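Local coordinates for PurR transcriptional regulator (Vibrio parahaemolyticus, PDB 3D8U), which probably acts as a DNA-binding transcription regulator of the LacI/PurR family, recognising cis-regulatory sequences, at residues Tyr4-Ile9 / Gly62-Gly67; Leu8-Leu13 / His20-Phe25; Ala110-Leu115 / Ser144-Asn149; Ser188-Ala193 / Glu217-Gly222; Ser231-Tyr236 / Lys267-Thr272. All coordinates share one frame; numbering follows the deposited sequence.

Contact 1 (Tyr4-Ile9 / Gly62-Gly67); sequences YSIALI and GVVLFG
The Phe-66 ring presents its edge to Leu-8. The methyl CD1 of Leu-8 lies in the plane of the ring, 3.7 Å from Phe-66 CE2. A second ring, that of Phe-21 on helix 16-32, meets Phe-66 in an edge-to-face (T-shaped) arrangement. Leu-8 and Phe-66 sit on neighbouring strands of a parallel beta sheet, the core of a Rossmann-like subdomain of the LacI/PurR family. Strand 6-9 and strand 63-66 run only 11° from parallel.

The backbones are joined by alternating bonds. Ala-7 N donates to Gly-62 O, and Val-64 N donates to Ala-7 O at 2.8 Å. The latter bond is fairly straight, with an N-H...O angle of 158°. Farther along, the bond from Ile-9 N to Val-64 O is weak.

The two faces of the sheet are packed separately. On one, Leu-8 and Val-64 pack against helix 16-32, and their methyls Leu-8 CD1 and Val-64 CG1 approach to 3.6 Å. Leu-8 CG stands anti to its own nitrogen (chi1 162°), which carries CD1 across to the next strand. Ile-6 joins this layer, its CD1 3.9 Å from Val-64 CG1. On the other face, Ala-7 CB lies 4.2 Å from Val-63 CG2. Beyond them, Ile-9 and Leu-65 lie side by side and point the same way, with helix 45-56 covering both. Here one methyl of Leu-65 serves two carbons: CD2 is 3.8 Å from both CG1 and CD1 of Ile-9.

Contact 2 (Leu8-Leu13 / His20-Phe25); sequences LIIPSL and HFLPSF
Leu-8 and Leu-22 meet through their CD2 methyls, modelled 3.3 Å apart. The two side chains slide past each other in opposite directions. The same CD2 of Leu-22 also touches Ile-10, whose CD1 is 3.8 Å away and whose chain passes at a slant. Leu-22 CD2 therefore touches both strand side chains that point toward the helix, Leu-8 and Ile-10. Two rings complete this first shell. Phe-21 CE2 is 4.4 Å from Leu-8 CD1, and Phe-25 CD2 is 4.2 Å from Leu-8 CD2.

The helix spacing explains the set. Phe-21, Leu-22 and Phe-25 fall on one side of the helix and all point toward the strand. Phe-21 and Phe-25 are one turn apart, linked by the backbone bond from Phe-25 N to Phe-21 O at 3.1 Å. Both rings swing out with CG anti to the backbone nitrogen (chi1 172° for Phe-21). Leu-22 CD2 also lies in the plane of the Phe-21 ring, at its edge. Pro-23 has no N-H to give to the preceding turn, and the helix is kinked there.

Farther out, helix 236-251 backs Phe-21 and Phe-25, and Leu-38 of strand 36-40 touches Leu-22. Tyr-40 of the second subunit also packs on Leu-22, so Leu-22 itself takes part in the contact between subunits. Strand 6-10, helix 16-32 and strand 36-40 form a beta-alpha-beta unit. The strand and helix segments run nearly antiparallel, at 159°.

Every touching group is a buried hydrocarbon. Here the helix is probably held against the strand by shape fit and exclusion of water.

Contact 3 (Ala110-Leu115 / Ser144-Asn149); sequences ACTRHL and SAMIEN
Thr-112 and Ala-145 make the close van der Waals contact between two helices, 104-117 and 133-148. Both helices belong to the second Rossmann-like subdomain and pack beside the parallel sheet that includes strand 123-128. Met-146 and Leu-115 both touch Val-123 of that strand. The axes of the short segments come within 9.1 Å and make an angle of 43°.

The van der Waals packing centres on one methyl. Ala-145 CB points at the other helix and lies 3.4 Å from Thr-112 OG1 and 3.8 Å from Thr-112 CG2. It thus rests against both branches of the threonine. The hydroxyl oxygen is turned this way because OG1 lies roughly anti to the backbone nitrogen (chi1 151°). The small alanine lets the backbones come close, with Arg-113 CA and Ala-145 CA 5.9 Å apart. Met-146, a selenomethionine, adds a looser touch: its SE is 4.3 Å from Thr-112 OG1. Its side chain also touches Leu-151 and Pro-153 in the loop that follows.

The charged part lies at the exposed margin. Arg-113 and Glu-148 form a long salt bridge there. The carboxylate oxygen approaches over one face of the guanidinium, well out of its plane, and no N-H points at it. The attraction is therefore between charges alone, and solvent probably weakens it. The guanidinium and carboxylate planes are almost perpendicular, 89° apart. Both chains are extended, and they cross at a slant to bring the groups near each other. OE2 of Glu-148 lies 3.8 Å from NE of Arg-113 and 3.9 Å from its NH2.

Contact 4 (Ser188-Ala193 / Glu217-Gly222); sequences SHEEIA and EGSSMG
This is a polar contact in which the carboxylate of Glu-190 receives the N-terminal turn of helix 220-223. It lies where two adjacent parallel strands, 184-187 and 212-215, pass into their following segments.

One oxygen does most of the work. Glu-190 OE2 accepts from Ser-219 N at 2.6 Å, from Gly-222 N at 2.7 Å and from Ser-219 OG at 3.0 Å. The two backbone N-H groups come from opposite faces of the carboxylate, while the hydroxyl uses the syn lone pair. Three donors fix the rotation of the group. The glutamate chain reaches them because it is extended, with CG anti to the backbone nitrogen (chi1 -158°). The donors and the helix start would probably favour the charged form. Ser-219 is the N-cap residue, and its OG also accepts from Met-221 N, whose position is less sure.

At the other end, Glu-190 CB packs on Glu-217 O, 3.6 Å away. The carboxylate of Glu-217 turns elsewhere, to Tyr-236 OH. Met-221 faces the second subunit, where it packs on Glu-191 of that chain.

Loops and helix starts following parallel strands are typical of the Rossmann-like subdomains of the LacI/PurR family, where such ends border the interdomain cleft.

Contact 5 (Ser231-Tyr236 / Lys267-Thr272); sequences SAEFDY and KRRAST
Lys-267 O accepts a hydrogen bond from Ser-231 N at 3.1 Å, making an antiparallel hydrogen-bonded pair. Strands 231-233 and 265-267 form a two-stranded sheet. It lies at the crossovers between the subdomains, a feature of the periplasmic-binding-protein-like fold of the LacI family.

The side chain of Lys-267 leaves the pair and bends at chi2 (-54°). Its aliphatic part does the touching. CG lies 3.5 Å from Glu-233 OE2, and the two chains cross at about a right angle. The ammonium goes farther off: NZ is 5.1 Å from Glu-233 OE1, so the charges are near but do not meet.

Arg-269 turns back toward the strand. Its guanidinium has one partner over a face and another at its edge. Lys-267 CB sits 3.4 Å above the face, offset toward the rim. Glu-233 OE2 comes to the edge, near the guanidinium plane. There Arg-269 NH2 and Glu-233 OE2 form a salt bridge at 2.8 Å, whose hydrogen bond is weak and bent to 127°. Carboxylate and guanidinium planes are 40° apart. Arg-269 NE is held by Leu-229 O, which steadies the group.

Ala-270 and Ser-271 form a short 3-10 turn. Ser-271 OG takes part in bonds with Thr-230 N and Ile-213 O. At Thr-272, OG1 bonds with His-114 NE2 of helix 104-117 and also with Thr-230 OG1.

Contacts 1 and 2 share Leu-8 and Ile-9 on strand 6-10 and lie in the N-terminal subdomain, their centres about 10 Å apart. Contacts 3 and 4 follow along the chain in the second subdomain, with centres about 19 Å apart. Contact 5 comes last, between strand 231-233 and the end of strand 265-267. It touches contact 2 through His-20 and Tyr-236, contact 3 through His-114 and Thr-272, and contact 4 through Gly-218 and Ala-232. Contacts 1 and 3 are about 37 Å apart between centres, on opposite sides of the chain's centre. Contact 5 thus lies where the chain probably crosses between the subdomains, while contacts 2 and 4 both reach the second subunit.

Contact 1 (Tyr4-Ile9 / Gly62-Gly67)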
# COMPACT_ATOMS: atom_id res chain seq x y z
N TYR B 4 -5.72 25.96 -17.01
CA TYR B 4 -4.40 25.32 -16.80
C TYR B 4 -4.46 24.37 -15.61
O TYR B 4 -4.83 24.78 -14.50
CB TYR B 4 -3.31 26.39 -16.59
N SER B 5 -4.12 23.11 -15.85
CA SER B 5 -4.17 22.05 -14.85
C SER B 5 -2.83 21.33 -14.72
O SER B 5 -2.01 21.35 -15.65
CB SER B 5 -5.27 21.05 -15.19
OG SER B 5 -5.05 20.46 -16.46
N ILE B 6 -2.63 20.68 -13.58
CA ILE B 6 -1.32 20.17 -13.17
C ILE B 6 -1.23 18.63 -13.10
O ILE B 6 -2.09 17.96 -12.49
CB ILE B 6 -0.86 20.86 -11.84
CG1 ILE B 6 0.50 20.35 -11.35
CG2 ILE B 6 -1.94 20.72 -10.78
CD1 ILE B 6 0.46 19.03 -10.59
N ALA B 7 -0.19 18.07 -13.72
CA ALA B 7 -0.10 16.63 -13.95
C ALA B 7 1.01 15.95 -13.16
O ALA B 7 2.05 16.54 -12.87
CB ALA B 7 0.04 16.33 -15.44
N LEU B 8 0.76 14.69 -12.81
CA LEU B 8 1.67 13.93 -11.98
C LEU B 8 1.60 12.45 -12.34
O LEU B 8 0.52 11.85 -12.36
CB LEU B 8 1.32 14.15 -10.50
CG LEU B 8 1.86 13.13 -9.50
CD1 LEU B 8 3.23 13.55 -9.05
CD2 LEU B 8 0.92 13.06 -8.33
N ILE B 9 2.76 11.88 -12.62
CA ILE B 9 2.83 10.48 -12.99
C ILE B 9 3.47 9.67 -11.88
O ILE B 9 4.67 9.76 -11.62
CB ILE B 9 3.58 10.29 -14.33
CG1 ILE B 9 3.01 11.24 -15.38
CG2 ILE B 9 3.47 8.84 -14.80
CD1 ILE B 9 3.74 11.21 -16.72
N GLY B 62 2.13 22.98 -14.84
CA GLY B 62 3.37 22.25 -14.67
C GLY B 62 3.10 20.78 -14.44
O GLY B 62 1.97 20.38 -14.20
N VAL B 63 4.15 19.97 -14.50
CA VAL B 63 4.04 18.53 -14.28
C VAL B 63 5.09 18.07 -13.26
O VAL B 63 6.20 18.60 -13.22
CB VAL B 63 4.15 17.75 -15.62
CG1 VAL B 63 5.32 18.26 -16.46
CG2 VAL B 63 4.24 16.24 -15.39
N VAL B 64 4.73 17.07 -12.45
CA VAL B 64 5.63 16.59 -11.40
C VAL B 64 5.87 15.08 -11.52
O VAL B 64 4.92 14.31 -11.67
CB VAL B 64 5.16 17.02 -9.98
CG1 VAL B 64 3.66 16.99 -9.89
CG2 VAL B 64 5.78 16.16 -8.90
N LEU B 65 7.14 14.69 -11.46
CA LEU B 65 7.57 13.33 -11.76
C LEU B 65 8.48 12.71 -10.71
O LEU B 65 9.32 13.38 -10.11
CB LEU B 65 8.32 13.30 -13.10
CG LEU B 65 7.60 13.75 -14.36
CD1 LEU B 65 8.48 13.43 -15.55
CD2 LEU B 65 6.24 13.08 -14.50
N PHE B 66 8.31 11.41 -10.50
CA PHE B 66 9.15 10.65 -9.60
C PHE B 66 10.36 10.12 -10.33
O PHE B 66 10.30 9.83 -11.52
CB PHE B 66 8.34 9.51 -9.00
CG PHE B 66 7.38 9.96 -7.95
CD1 PHE B 66 7.58 9.63 -6.62
CD2 PHE B 66 6.28 10.74 -8.29
CE1 PHE B 66 6.69 10.05 -5.62
CE2 PHE B 66 5.39 11.17 -7.30
CZ PHE B 66 5.60 10.82 -5.97
N GLY B 67 11.48 10.00 -9.61
CA GLY B 67 12.72 9.45 -10.16
C GLY B 67 13.46 10.39 -11.09
O GLY B 67 12.87 11.30 -11.67

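Contact 2 (Leu8-Leu13 / His20-Phe25)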
# COMPACT_ATOMS: atom_id res chain seq x y z
N LEU B 8 0.76 14.69 -12.81
CA LEU B 8 1.67 13.93 -11.98
C LEU B 8 1.60 12.45 -12.34
O LEU B 8 0.52 11.85 -12.36
CB LEU B 8 1.32 14.15 -10.50
CG LEU B 8 1.86 13.13 -9.50
CD1 LEU B 8 3.23 13.55 -9.05
CD2 LEU B 8 0.92 13.06 -8.33
N ILE B 9 2.76 11.88 -12.62
CA ILE B 9 2.83 10.48 -12.99
C ILE B 9 3.47 9.67 -11.88
O ILE B 9 4.67 9.76 -11.62
CB ILE B 9 3.58 10.29 -14.33
CG1 ILE B 9 3.01 11.24 -15.38
CG2 ILE B 9 3.47 8.84 -14.80
CD1 ILE B 9 3.74 11.21 -16.72
N ILE B 10 2.62 8.90 -11.21
CA ILE B 10 3.01 7.98 -10.15
C ILE B 10 3.72 6.76 -10.74
O ILE B 10 3.34 6.26 -11.80
CB ILE B 10 1.74 7.54 -9.35
CG1 ILE B 10 1.31 8.62 -8.35
CG2 ILE B 10 1.92 6.18 -8.67
CD1 ILE B 10 2.46 9.38 -7.67
N PRO B 11 4.78 6.30 -10.06
CA PRO B 11 5.50 5.09 -10.47
C PRO B 11 4.92 3.80 -9.91
O PRO B 11 4.86 2.80 -10.61
CB PRO B 11 6.91 5.33 -9.93
CG PRO B 11 6.70 6.14 -8.69
CD PRO B 11 5.39 6.90 -8.86
N SER B 12 4.51 3.81 -8.64
CA SER B 12 3.85 2.66 -8.00
C SER B 12 2.72 3.11 -7.09
O SER B 12 2.73 4.22 -6.57
CB SER B 12 4.83 1.79 -7.21
OG SER B 12 5.47 0.84 -8.05
N LEU B 13 1.75 2.23 -6.92
CA LEU B 13 0.65 2.45 -5.99
C LEU B 13 1.09 1.95 -4.63
O LEU B 13 0.60 2.41 -3.60
CB LEU B 13 -0.58 1.67 -6.46
N HIS B 20 1.56 8.04 0.81
CA HIS B 20 1.39 9.08 1.82
C HIS B 20 1.51 10.49 1.24
O HIS B 20 0.95 11.44 1.77
CB HIS B 20 2.33 8.83 3.00
CG HIS B 20 2.06 7.54 3.71
ND1 HIS B 20 2.48 6.31 3.23
CD2 HIS B 20 1.42 7.28 4.88
CE1 HIS B 20 2.11 5.36 4.06
NE2 HIS B 20 1.46 5.91 5.07
N PHE B 21 2.23 10.60 0.13
CA PHE B 21 2.43 11.86 -0.57
C PHE B 21 1.15 12.40 -1.24
O PHE B 21 0.72 13.53 -0.97
CB PHE B 21 3.54 11.64 -1.58
CG PHE B 21 3.76 12.76 -2.53
CD1 PHE B 21 4.71 13.73 -2.25
CD2 PHE B 21 3.08 12.81 -3.73
CE1 PHE B 21 4.94 14.78 -3.14
CE2 PHE B 21 3.30 13.84 -4.62
CZ PHE B 21 4.24 14.84 -4.33
N LEU B 22 0.53 11.59 -2.09
CA LEU B 22 -0.66 11.98 -2.87
C LEU B 22 -1.80 12.81 -2.22
O LEU B 22 -2.24 13.80 -2.81
CB LEU B 22 -1.27 10.75 -3.56
CG LEU B 22 -1.23 10.69 -5.08
CD1 LEU B 22 -2.46 11.33 -5.68
CD2 LEU B 22 0.02 11.36 -5.61
N PRO B 23 -2.30 12.41 -1.04
CA PRO B 23 -3.52 13.08 -0.58
C PRO B 23 -3.28 14.49 -0.01
O PRO B 23 -4.22 15.29 0.03
CB PRO B 23 -4.08 12.14 0.50
CG PRO B 23 -3.18 10.97 0.55
CD PRO B 23 -1.88 11.38 -0.07
N SER B 24 -2.06 14.79 0.43
CA SER B 24 -1.78 16.14 0.90
C SER B 24 -1.21 16.96 -0.25
O SER B 24 -1.17 18.19 -0.18
CB SER B 24 -0.84 16.13 2.11
OG SER B 24 0.51 15.95 1.75
N PHE B 25 -0.77 16.27 -1.29
CA PHE B 25 -0.39 16.93 -2.53
C PHE B 25 -1.64 17.29 -3.29
O PHE B 25 -1.64 18.21 -4.09
CB PHE B 25 0.50 16.02 -3.38
CG PHE B 25 1.05 16.69 -4.62
CD1 PHE B 25 2.12 17.58 -4.54
CD2 PHE B 25 0.50 16.44 -5.86
CE1 PHE B 25 2.62 18.20 -5.68
CE2 PHE B 25 1.00 17.06 -7.01
CZ PHE B 25 2.06 17.94 -6.91

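Contact 3 (Ala110-Leu115 / Ser144-Asn149)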
# COMPACT_ATOMS: atom_id res chain seq x y z
N ALA B 110 22.98 6.06 8.76
CA ALA B 110 22.69 6.50 10.12
C ALA B 110 22.06 5.33 10.87
O ALA B 110 22.45 4.99 12.00
CB ALA B 110 21.83 7.70 10.13
N CYS B 111 21.14 4.67 10.18
CA CYS B 111 20.59 3.44 10.66
C CYS B 111 21.66 2.42 10.92
O CYS B 111 21.54 1.60 11.84
CB CYS B 111 19.62 2.86 9.65
SG CYS B 111 18.15 3.82 9.60
N THR B 112 22.70 2.40 10.11
CA THR B 112 23.62 1.35 10.39
C THR B 112 24.66 1.69 11.43
O THR B 112 25.05 0.81 12.18
CB THR B 112 24.04 0.50 9.18
OG1 THR B 112 25.35 -0.00 9.41
CG2 THR B 112 23.98 1.24 7.89
N ARG B 113 25.00 2.97 11.60
CA ARG B 113 25.88 3.33 12.74
C ARG B 113 25.14 2.97 14.03
O ARG B 113 25.76 2.59 15.03
CB ARG B 113 26.20 4.82 12.81
CG ARG B 113 26.97 5.40 11.68
CD ARG B 113 27.58 6.76 12.11
NE ARG B 113 28.10 7.53 10.98
CZ ARG B 113 28.76 8.69 11.04
NH1 ARG B 113 29.04 9.28 12.21
NH2 ARG B 113 29.15 9.27 9.91
N HIS B 114 23.81 3.09 14.01
CA HIS B 114 23.05 2.82 15.19
C HIS B 114 23.34 1.41 15.72
O HIS B 114 23.87 1.28 16.81
CB HIS B 114 21.56 3.05 14.94
CG HIS B 114 20.68 2.67 16.10
ND1 HIS B 114 20.96 3.05 17.40
CD2 HIS B 114 19.54 1.96 16.16
CE1 HIS B 114 20.03 2.57 18.21
NE2 HIS B 114 19.16 1.90 17.48
N LEU B 115 23.04 0.38 14.92
CA LEU B 115 23.41 -1.01 15.23
C LEU B 115 24.85 -1.13 15.77
O LEU B 115 25.11 -1.75 16.81
CB LEU B 115 23.29 -1.87 13.98
CG LEU B 115 21.89 -2.08 13.39
CD1 LEU B 115 21.92 -2.86 12.12
CD2 LEU B 115 20.96 -2.78 14.34
N SER B 144 29.14 1.75 3.60
CA SER B 144 29.96 2.79 4.18
C SER B 144 30.11 2.55 5.68
O SER B 144 31.20 2.26 6.18
CB SER B 144 29.35 4.16 3.90
OG SER B 144 30.33 5.17 4.12
N ALA B 145 28.99 2.65 6.39
CA ALA B 145 28.97 2.44 7.83
C ALA B 145 29.81 1.24 8.30
O ALA B 145 30.54 1.35 9.31
CB ALA B 145 27.56 2.31 8.31
N MSE B 146 29.73 0.11 7.56
CA MSE B 146 30.51 -1.09 7.90
C MSE B 146 32.00 -0.85 7.71
O MSE B 146 32.79 -0.90 8.67
CB MSE B 146 30.08 -2.26 7.05
CG MSE B 146 28.65 -2.63 7.14
SE MSE B 146 28.12 -3.26 8.91
CE MSE B 146 28.91 -5.04 8.92
N ILE B 147 32.39 -0.59 6.47
CA ILE B 147 33.80 -0.37 6.12
C ILE B 147 34.48 0.63 7.06
O ILE B 147 35.50 0.31 7.64
CB ILE B 147 33.98 0.01 4.62
CG1 ILE B 147 33.23 -0.99 3.74
CG2 ILE B 147 35.42 -0.03 4.26
CD1 ILE B 147 32.98 -0.53 2.33
N GLU B 148 33.88 1.82 7.22
CA GLU B 148 34.34 2.87 8.14
C GLU B 148 34.70 2.31 9.51
O GLU B 148 35.60 2.81 10.16
CB GLU B 148 33.26 3.95 8.26
CG GLU B 148 33.47 5.06 9.30
CD GLU B 148 32.47 6.23 9.16
OE1 GLU B 148 32.97 7.35 8.92
OE2 GLU B 148 31.21 6.06 9.29
N ASN B 149 34.02 1.24 9.94
CA ASN B 149 34.37 0.57 11.19
C ASN B 149 35.20 -0.75 11.08
O ASN B 149 35.25 -1.52 12.04
CB ASN B 149 33.11 0.33 12.05
CG ASN B 149 32.48 1.64 12.58
OD1 ASN B 149 31.66 2.28 11.92
ND2 ASN B 149 32.84 2.00 13.81

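Contact 4 (Ser188-Ala193 / Glu217-Gly222)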
# COMPACT_ATOMS: atom_id res chain seq x y z
N SER B 188 15.52 -2.85 3.85
CA SER B 188 15.21 -1.71 3.04
C SER B 188 13.77 -1.21 3.24
O SER B 188 13.50 -0.01 3.06
CB SER B 188 15.42 -2.04 1.58
OG SER B 188 14.32 -2.79 1.11
N HIS B 189 12.88 -2.12 3.62
CA HIS B 189 11.44 -1.89 3.58
C HIS B 189 10.76 -2.53 4.76
O HIS B 189 11.24 -3.53 5.32
CB HIS B 189 10.82 -2.56 2.36
CG HIS B 189 10.97 -1.78 1.11
ND1 HIS B 189 12.19 -1.52 0.54
CD2 HIS B 189 10.04 -1.23 0.29
CE1 HIS B 189 12.01 -0.83 -0.57
NE2 HIS B 189 10.72 -0.64 -0.74
N GLU B 190 9.60 -2.01 5.10
CA GLU B 190 8.90 -2.47 6.29
C GLU B 190 8.33 -3.87 6.15
O GLU B 190 8.35 -4.63 7.12
CB GLU B 190 7.83 -1.47 6.67
CG GLU B 190 7.40 -1.52 8.10
CD GLU B 190 6.13 -0.77 8.28
OE1 GLU B 190 5.26 -0.86 7.38
OE2 GLU B 190 6.01 -0.07 9.31
N GLU B 191 7.82 -4.21 4.97
CA GLU B 191 7.39 -5.62 4.68
C GLU B 191 8.52 -6.61 4.94
O GLU B 191 8.34 -7.65 5.56
CB GLU B 191 6.91 -5.79 3.26
CG GLU B 191 5.74 -4.93 2.94
CD GLU B 191 6.03 -3.84 1.91
OE1 GLU B 191 7.00 -3.03 2.06
OE2 GLU B 191 5.24 -3.80 0.94
N ILE B 192 9.72 -6.24 4.48
CA ILE B 192 10.89 -7.06 4.65
C ILE B 192 11.19 -7.32 6.12
O ILE B 192 11.38 -8.46 6.55
CB ILE B 192 12.04 -6.39 3.93
CG1 ILE B 192 11.72 -6.36 2.44
CG2 ILE B 192 13.35 -7.08 4.26
CD1 ILE B 192 12.52 -5.38 1.61
N ALA B 193 11.20 -6.26 6.91
CA ALA B 193 11.58 -6.34 8.29
C ALA B 193 10.55 -7.15 9.03
O ALA B 193 10.85 -7.76 10.03
CB ALA B 193 11.64 -4.96 8.87
N GLU B 217 12.39 2.28 6.44
CA GLU B 217 11.22 3.06 6.05
C GLU B 217 10.02 2.52 6.78
O GLU B 217 9.15 1.89 6.19
CB GLU B 217 10.99 3.03 4.54
CG GLU B 217 10.02 4.10 4.05
CD GLU B 217 9.29 3.76 2.73
OE1 GLU B 217 9.01 2.55 2.46
OE2 GLU B 217 8.97 4.72 1.97
N GLY B 218 9.99 2.73 8.09
CA GLY B 218 8.88 2.25 8.93
C GLY B 218 7.63 3.10 8.89
O GLY B 218 7.64 4.26 8.48
N SER B 219 6.54 2.51 9.31
CA SER B 219 5.28 3.19 9.46
C SER B 219 4.75 2.70 10.80
O SER B 219 5.40 1.90 11.48
CB SER B 219 4.34 2.73 8.35
OG SER B 219 3.58 1.58 8.73
N SER B 220 3.54 3.11 11.15
CA SER B 220 2.91 2.61 12.36
C SER B 220 2.81 1.09 12.33
O SER B 220 2.66 0.45 13.37
CB SER B 220 1.52 3.20 12.50
OG SER B 220 0.75 2.75 11.41
N MSE B 221 2.91 0.52 11.14
CA MSE B 221 2.79 -0.93 10.96
C MSE B 221 3.81 -1.64 11.79
O MSE B 221 3.49 -2.48 12.60
CB MSE B 221 2.91 -1.32 9.49
CG MSE B 221 3.51 -2.66 9.23
SE MSE B 221 2.31 -4.19 9.33
CE MSE B 221 0.92 -3.65 8.04
N GLY B 222 5.06 -1.22 11.60
CA GLY B 222 6.20 -1.79 12.25
C GLY B 222 6.27 -1.30 13.66
O GLY B 222 6.70 -2.03 14.52

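Contact 5 (Ser231-Tyr236 / Lys267-Thr272)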
# COMPACT_ATOMS: atom_id res chain seq x y z
N SER B 231 13.05 1.93 13.58
CA SER B 231 13.09 2.26 12.18
C SER B 231 13.15 3.74 11.91
O SER B 231 12.91 4.59 12.78
CB SER B 231 11.82 1.76 11.56
OG SER B 231 10.98 2.87 11.45
N ALA B 232 13.41 4.03 10.65
CA ALA B 232 13.54 5.38 10.15
C ALA B 232 12.21 5.79 9.59
O ALA B 232 11.60 5.01 8.88
CB ALA B 232 14.56 5.43 9.07
N GLU B 233 11.76 7.00 9.91
CA GLU B 233 10.47 7.45 9.42
C GLU B 233 10.62 8.71 8.64
O GLU B 233 11.59 9.41 8.81
CB GLU B 233 9.51 7.63 10.58
CG GLU B 233 9.06 6.29 11.16
CD GLU B 233 8.06 6.47 12.24
OE1 GLU B 233 7.55 7.60 12.39
OE2 GLU B 233 7.77 5.50 12.95
N PHE B 234 9.66 8.98 7.76
CA PHE B 234 9.70 10.16 6.91
C PHE B 234 8.31 10.76 6.92
O PHE B 234 7.35 10.08 7.27
CB PHE B 234 10.09 9.81 5.47
CG PHE B 234 11.33 8.95 5.34
CD1 PHE B 234 12.56 9.53 5.10
CD2 PHE B 234 11.25 7.57 5.43
CE1 PHE B 234 13.69 8.76 4.97
CE2 PHE B 234 12.38 6.78 5.32
CZ PHE B 234 13.60 7.37 5.08
N ASP B 235 8.18 12.01 6.53
CA ASP B 235 6.91 12.66 6.57
C ASP B 235 6.51 13.00 5.15
O ASP B 235 6.65 14.10 4.67
CB ASP B 235 7.00 13.87 7.50
CG ASP B 235 5.69 14.62 7.66
OD1 ASP B 235 5.77 15.67 8.33
OD2 ASP B 235 4.60 14.22 7.13
N TYR B 236 6.00 12.00 4.45
CA TYR B 236 5.65 12.22 3.07
C TYR B 236 4.43 13.11 2.95
O TYR B 236 4.30 13.83 1.97
CB TYR B 236 5.45 10.90 2.32
CG TYR B 236 6.68 10.02 2.28
CD1 TYR B 236 7.91 10.50 1.78
CD2 TYR B 236 6.61 8.69 2.72
CE1 TYR B 236 9.05 9.67 1.74
CE2 TYR B 236 7.74 7.84 2.67
CZ TYR B 236 8.96 8.35 2.19
OH TYR B 236 10.06 7.51 2.15
N LYS B 267 13.21 6.66 15.06
CA LYS B 267 12.50 6.00 16.18
C LYS B 267 13.21 4.75 16.74
O LYS B 267 13.14 3.65 16.15
CB LYS B 267 11.09 5.58 15.70
CG LYS B 267 10.25 6.71 15.14
CD LYS B 267 10.16 7.86 16.15
CE LYS B 267 9.73 9.14 15.48
NZ LYS B 267 9.16 10.07 16.53
N ARG B 268 13.89 4.91 17.88
CA ARG B 268 14.58 3.80 18.52
C ARG B 268 13.56 3.01 19.31
O ARG B 268 12.94 3.57 20.19
CB ARG B 268 15.64 4.34 19.47
CG ARG B 268 16.71 5.18 18.80
CD ARG B 268 17.07 6.39 19.65
NE ARG B 268 18.41 6.88 19.31
CZ ARG B 268 18.69 7.70 18.29
NH1 ARG B 268 19.95 8.06 18.06
NH2 ARG B 268 17.72 8.16 17.50
N ARG B 269 13.35 1.74 18.97
CA ARG B 269 12.41 0.88 19.71
C ARG B 269 13.06 -0.43 20.14
O ARG B 269 14.28 -0.50 20.23
CB ARG B 269 11.16 0.56 18.90
CG ARG B 269 10.79 1.62 17.93
CD ARG B 269 9.52 1.18 17.34
NE ARG B 269 9.21 1.83 16.07
CZ ARG B 269 8.60 3.00 15.96
NH1 ARG B 269 8.24 3.67 17.06
NH2 ARG B 269 8.35 3.48 14.75
N ALA B 270 12.26 -1.47 20.39
CA ALA B 270 12.81 -2.69 20.99
C ALA B 270 13.90 -3.32 20.14
O ALA B 270 14.97 -3.62 20.66
CB ALA B 270 11.76 -3.68 21.30
N SER B 271 13.66 -3.48 18.85
CA SER B 271 14.49 -4.39 18.05
C SER B 271 15.96 -3.96 17.93
O SER B 271 16.76 -4.66 17.28
CB SER B 271 13.90 -4.55 16.67
OG SER B 271 14.08 -3.34 15.95
N THR B 272 16.31 -2.81 18.52
CA THR B 272 17.73 -2.46 18.66
C THR B 272 18.14 -2.11 20.04
O THR B 272 19.18 -1.49 20.21
CB THR B 272 18.23 -1.32 17.73
OG1 THR B 272 17.61 -0.09 18.08
CG2 THR B 272 17.97 -1.65 16.29